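Phytase (Citrobacter braakii, PDB 3ZHC) belongs to the histidine phosphatase superfamily, branch 2, and bears the name phytase. Local coordinates at residues Lys208-Lys220 and Val226-Leu238. The protein carries 2 engineered substitutions. Residues are numbered along the deposited sequence; the frame is centred on the assembly and turned at random. Where two conformers were deposited one is given.
Sequences KCTLPEALPSELK and VSLPGAWSLSSTL. Unlike the reference sequence in segment 208-220: Leu-219 (reference Phe). With FMT (formic acid), chain N; FMT (formic acid), chain P.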
loop_
_atom_site.group_PDB
_atom_site.type_symbol
_atom_site.label_atom_id
_atom_site.label_comp_id
_atom_site.label_asym_id
_atom_site.label_seq_id
_atom_site.Cartn_x
_atom_site.Cartn_y
_atom_site.Cartn_z
ATOM N N LYS B 208 -9.956 -25.295 3.440
ATOM C CA LYS B 208 -8.516 -25.578 3.576
ATOM C C LYS B 208 -8.040 -25.778 4.997
ATOM O O LYS B 208 -8.637 -25.264 5.947
ATOM C CB LYS B 208 -7.696 -24.389 3.010
ATOM C CG LYS B 208 -7.128 -24.583 1.634
ATOM C CD LYS B 208 -5.621 -24.761 1.669
ATOM C CE LYS B 208 -4.940 -23.407 1.878
ATOM N NZ LYS B 208 -3.615 -23.573 2.437
ATOM N N CYS B 209 -6.946 -26.527 5.127
ATOM C CA CYS B 209 -6.162 -26.533 6.344
ATOM C C CYS B 209 -5.405 -25.177 6.289
ATOM O O CYS B 209 -4.742 -24.896 5.296
ATOM C CB CYS B 209 -5.196 -27.702 6.382
ATOM S SG CYS B 209 -4.182 -27.770 7.863
ATOM N N THR B 210 -5.522 -24.353 7.333
ATOM C CA THR B 210 -4.871 -23.014 7.354
ATOM C C THR B 210 -3.969 -22.806 8.576
ATOM O O THR B 210 -4.146 -23.447 9.613
ATOM C CB THR B 210 -5.912 -21.866 7.278
ATOM O OG1 THR B 210 -6.731 -21.881 8.443
ATOM C CG2 THR B 210 -6.782 -21.991 6.025
ATOM N N LEU B 211 -2.993 -21.910 8.424
ATOM C CA LEU B 211 -2.024 -21.601 9.503
ATOM C C LEU B 211 -2.658 -20.932 10.717
ATOM O O LEU B 211 -2.362 -21.333 11.841
ATOM C CB LEU B 211 -0.827 -20.745 8.988
ATOM C CG LEU B 211 0.416 -21.525 8.567
ATOM C CD1 LEU B 211 1.394 -20.660 7.767
ATOM C CD2 LEU B 211 1.086 -22.101 9.807
ATOM N N PRO B 212 -3.521 -19.906 10.497
ATOM C CA PRO B 212 -4.155 -19.263 11.650
ATOM C C PRO B 212 -5.064 -20.214 12.468
ATOM O O PRO B 212 -5.099 -20.111 13.673
ATOM C CB PRO B 212 -4.961 -18.107 11.013
ATOM C CG PRO B 212 -4.356 -17.909 9.692
ATOM C CD PRO B 212 -3.922 -19.246 9.243
ATOM N N GLU B 213 -5.763 -21.127 11.792
ATOM C CA GLU B 213 -6.631 -22.115 12.462
ATOM C C GLU B 213 -5.777 -23.173 13.184
ATOM O O GLU B 213 -6.114 -23.581 14.285
ATOM C CB GLU B 213 -7.613 -22.764 11.451
ATOM C CG GLU B 213 -8.851 -23.500 12.096
ATOM C CD GLU B 213 -9.970 -22.539 12.652
ATOM O OE1 GLU B 213 -9.942 -21.310 12.378
ATOM O OE2 GLU B 213 -10.882 -23.047 13.367
ATOM N N ALA B 214 -4.672 -23.598 12.554
ATOM C CA ALA B 214 -3.730 -24.562 13.158
ATOM C C ALA B 214 -2.948 -23.957 14.325
ATOM O O ALA B 214 -2.704 -24.633 15.309
ATOM C CB ALA B 214 -2.754 -25.094 12.109
ATOM N N LEU B 215 -2.554 -22.678 14.186
ATOM C CA LEU B 215 -1.788 -21.938 15.211
ATOM C C LEU B 215 -2.466 -20.582 15.521
ATOM O O LEU B 215 -2.026 -19.535 15.026
ATOM C CB LEU B 215 -0.351 -21.729 14.745
ATOM C CG LEU B 215 0.523 -22.981 14.599
ATOM C CD1 LEU B 215 1.747 -22.694 13.726
ATOM C CD2 LEU B 215 0.936 -23.505 15.948
ATOM N N PRO B 216 -3.556 -20.599 16.342
ATOM C CA PRO B 216 -4.236 -19.321 16.699
ATOM C C PRO B 216 -3.312 -18.360 17.464
ATOM O O PRO B 216 -2.537 -18.788 18.309
ATOM C CB PRO B 216 -5.428 -19.775 17.549
ATOM C CG PRO B 216 -5.084 -21.147 17.991
ATOM C CD PRO B 216 -4.246 -21.760 16.939
ATOM N N SER B 217 -3.418 -17.075 17.144
ATOM C CA SER B 217 -2.540 -16.051 17.701
ATOM C C SER B 217 -3.235 -15.206 18.749
ATOM O O SER B 217 -4.397 -14.837 18.597
ATOM C CB SER B 217 -2.016 -15.147 16.590
ATOM O OG SER B 217 -1.284 -15.885 15.624
ATOM N N GLU B 218 -2.507 -14.906 19.810
ATOM C CA GLU B 218 -3.006 -14.077 20.875
ATOM C C GLU B 218 -1.833 -13.293 21.489
ATOM O O GLU B 218 -0.735 -13.833 21.640
ATOM C CB GLU B 218 -3.709 -14.943 21.916
ATOM C CG GLU B 218 -4.550 -14.149 22.882
ATOM C CD GLU B 218 -5.344 -15.027 23.838
ATOM O OE1 GLU B 218 -6.097 -15.917 23.355
ATOM O OE2 GLU B 218 -5.205 -14.829 25.084
ATOM N N LEU B 219 -2.076 -12.032 21.832
ATOM C CA LEU B 219 -1.038 -11.163 22.406
ATOM C C LEU B 219 -0.581 -11.639 23.784
ATOM O O LEU B 219 -1.384 -12.123 24.572
ATOM C CB LEU B 219 -1.531 -9.710 22.507
ATOM C CG LEU B 219 -1.677 -8.955 21.185
ATOM C CD1 LEU B 219 -2.615 -7.756 21.321
ATOM C CD2 LEU B 219 -0.296 -8.517 20.645
ATOM N N LYS B 220 0.723 -11.505 24.034
ATOM C CA LYS B 220 1.332 -11.757 25.335
ATOM C C LYS B 220 2.182 -10.544 25.651
ATOM O O LYS B 220 3.106 -10.229 24.916
ATOM C CB LYS B 220 2.201 -13.023 25.341
ATOM C CG LYS B 220 2.868 -13.297 26.709
ATOM C CD LYS B 220 3.770 -14.515 26.711
ATOM C CE LYS B 220 4.402 -14.668 28.088
ATOM N NZ LYS B 220 5.072 -15.944 28.231
ATOM N N VAL B 226 6.804 -7.699 24.585
ATOM C CA VAL B 226 5.530 -7.865 23.906
ATOM C C VAL B 226 5.715 -8.873 22.764
ATOM O O VAL B 226 6.738 -8.848 22.069
ATOM C CB VAL B 226 5.007 -6.509 23.372
ATOM C CG1 VAL B 226 3.797 -6.699 22.523
ATOM C CG2 VAL B 226 4.686 -5.564 24.540
ATOM N N SER B 227 4.733 -9.753 22.576
ATOM C CA SER B 227 4.780 -10.747 21.500
ATOM C C SER B 227 3.395 -11.167 21.078
ATOM O O SER B 227 2.440 -11.033 21.839
ATOM C CB SER B 227 5.589 -11.976 21.932
ATOM O OG SER B 227 4.926 -12.691 22.916
ATOM N N LEU B 228 3.303 -11.677 19.848
ATOM C CA LEU B 228 2.063 -12.207 19.282
ATOM C C LEU B 228 2.355 -13.615 18.732
ATOM O O LEU B 228 2.490 -13.807 17.490
ATOM C CB LEU B 228 1.529 -11.255 18.213
ATOM C CG LEU B 228 0.214 -11.605 17.518
ATOM C CD1 LEU B 228 -0.920 -11.873 18.528
ATOM C CD2 LEU B 228 -0.149 -10.485 16.556
ATOM N N PRO B 229 2.466 -14.615 19.639
ATOM C CA PRO B 229 2.784 -15.977 19.201
ATOM C C PRO B 229 1.610 -16.673 18.533
ATOM O O PRO B 229 0.475 -16.408 18.881
ATOM C CB PRO B 229 3.133 -16.690 20.513
ATOM C CG PRO B 229 3.149 -15.638 21.562
ATOM C CD PRO B 229 2.283 -14.581 21.101
ATOM N N GLY B 230 1.915 -17.564 17.595
ATOM C CA GLY B 230 0.912 -18.280 16.784
ATOM C C GLY B 230 1.284 -18.134 15.325
ATOM O O GLY B 230 2.449 -17.873 15.000
ATOM N N ALA B 231 0.312 -18.291 14.444
ATOM C CA ALA B 231 0.554 -18.145 12.999
ATOM C C ALA B 231 1.157 -16.774 12.650
ATOM O O ALA B 231 1.933 -16.677 11.716
ATOM C CB ALA B 231 -0.703 -18.379 12.219
ATOM N N TRP B 232 0.798 -15.733 13.410
ATOM C CA TRP B 232 1.372 -14.374 13.206
ATOM C C TRP B 232 2.913 -14.291 13.416
ATOM O O TRP B 232 3.627 -13.867 12.499
ATOM C CB TRP B 232 0.613 -13.312 14.048
ATOM C CG TRP B 232 -0.561 -12.824 13.320
ATOM C CD1 TRP B 232 -1.858 -13.151 13.530
ATOM C CD2 TRP B 232 -0.540 -11.926 12.223
ATOM N NE1 TRP B 232 -2.664 -12.494 12.624
ATOM C CE2 TRP B 232 -1.873 -11.735 11.809
ATOM C CE3 TRP B 232 0.479 -11.256 11.544
ATOM C CZ2 TRP B 232 -2.216 -10.890 10.741
ATOM C CZ3 TRP B 232 0.135 -10.414 10.478
ATOM C CH2 TRP B 232 -1.198 -10.245 10.093
ATOM N N SER B 233 3.411 -14.688 14.584
ATOM C CA SER B 233 4.888 -14.690 14.833
ATOM C C SER B 233 5.634 -15.612 13.864
ATOM O O SER B 233 6.660 -15.220 13.309
ATOM C CB SER B 233 5.218 -15.079 16.276
ATOM O OG SER B 233 6.623 -15.284 16.451
ATOM N N LEU B 234 5.114 -16.827 13.668
ATOM C CA LEU B 234 5.726 -17.798 12.753
ATOM C C LEU B 234 5.852 -17.211 11.344
ATOM O O LEU B 234 6.939 -17.202 10.768
ATOM C CB LEU B 234 4.919 -19.119 12.713
ATOM C CG LEU B 234 5.447 -20.267 11.804
ATOM C CD1 LEU B 234 6.847 -20.670 12.210
ATOM C CD2 LEU B 234 4.483 -21.492 11.800
ATOM N N SER B 235 4.733 -16.717 10.810
ATOM C CA SER B 235 4.693 -16.114 9.455
ATOM C C SER B 235 5.662 -14.951 9.289
ATOM O O SER B 235 6.267 -14.810 8.236
ATOM C CB SER B 235 3.295 -15.667 9.134
ATOM O OG SER B 235 2.432 -16.807 9.107
ATOM N N SER B 236 5.796 -14.128 10.345
ATOM C CA SER B 236 6.745 -13.022 10.369
ATOM C C SER B 236 8.166 -13.550 10.214
ATOM O O SER B 236 8.973 -12.990 9.450
ATOM C CB SER B 236 6.611 -12.220 11.671
ATOM O OG SER B 236 7.427 -11.060 11.664
ATOM N N THR B 237 8.470 -14.631 10.933
ATOM C CA THR B 237 9.783 -15.271 10.854
ATOM C C THR B 237 10.017 -15.895 9.462
ATOM O O THR B 237 11.034 -15.629 8.831
ATOM C CB THR B 237 9.950 -16.347 11.975
ATOM O OG1 THR B 237 9.883 -15.702 13.266
ATOM C CG2 THR B 237 11.261 -17.107 11.835
ATOM N N LEU B 238 9.063 -16.703 8.998
ATOM C CA LEU B 238 9.217 -17.446 7.712
ATOM C C LEU B 238 9.360 -16.567 6.499
ATOM O O LEU B 238 10.252 -16.808 5.671
ATOM C CB LEU B 238 8.063 -18.430 7.496
ATOM C CG LEU B 238 7.893 -19.537 8.543
ATOM C CD1 LEU B 238 6.877 -20.562 8.033
ATOM C CD2 LEU B 238 9.213 -20.232 8.912
HETATM C C FMT N . -6.075 -15.534 14.953
HETATM O O1 FMT N . -5.308 -15.789 14.031
HETATM O O2 FMT N . -6.166 -16.269 15.928
HETATM C C FMT P . -1.143 -25.214 0.742
HETATM O O1 FMT P . -1.530 -24.467 -0.116
HETATM O O2 FMT P . -1.669 -25.214 1.848
#
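Ser-217 and Leu-215 meet the first turn of helix 231-247 with two oxygen acceptors. The N-H of Trp-232 points almost straight at Ser-217 OG, 3.0 Å away, with an angle of 172° at the hydrogen. That oxygen lies anti to its own carbonyl carbon (chi1 -60°), which turns it in under the helix start. Ser-217 CB sits in plane at the edge of the indole, by Trp-232 CD1. The N-H of Ala-231 goes instead to Leu-215 O at 2.7 Å, from a position tilted out of the carbonyl plane. Two N-H groups of the opening turn are thus satisfied from residues 208-220. Ser-217 N bonds O2 of a formic acid molecule, probably from the crystallisation liquor.

Packing is tight around Ala-231. Its CB sits 3.3 Å from Leu-215 O and 3.4 Å from Leu-211 O. Leu-234 CD2 touches Leu-215 CD1 at 3.6 Å, and the side chains of Leu-234 and Leu-211 cross at about a right angle. The backbone of Gly-230, the N-cap residue, lies close against Ser-217 OG. On the inner side, Trp-232 NE1 bonds Thr-178, and the indole meets Phe-185 and Tyr-181 edge-to-face.

Toward the hairpin, buried and exposed parts adjoin. The buried Leu-228 presses CD1 on the backbone, 3.4 Å from Glu-218 C. It also meets the side chain of Leu-219, where the reference has Phe. Glu-218, Pro-229 and the extended Lys-220 chain lie on the solvent side, and the bond from Glu-218 N to Pro-229 O is weak. Lys-220 and Ser-227 still exchange two backbone bonds, with Lys-220 N 2.8 Å from Ser-227 O.

This reciprocal pair belongs to a two-stranded antiparallel beta hairpin, 220-222 with 225-227. Centred about 22 Å from the chain centre, the contact joins that hairpin, through Pro-229 and the Gly-230 N-cap, to helix 231-247 of this branch 2 histidine phosphatase.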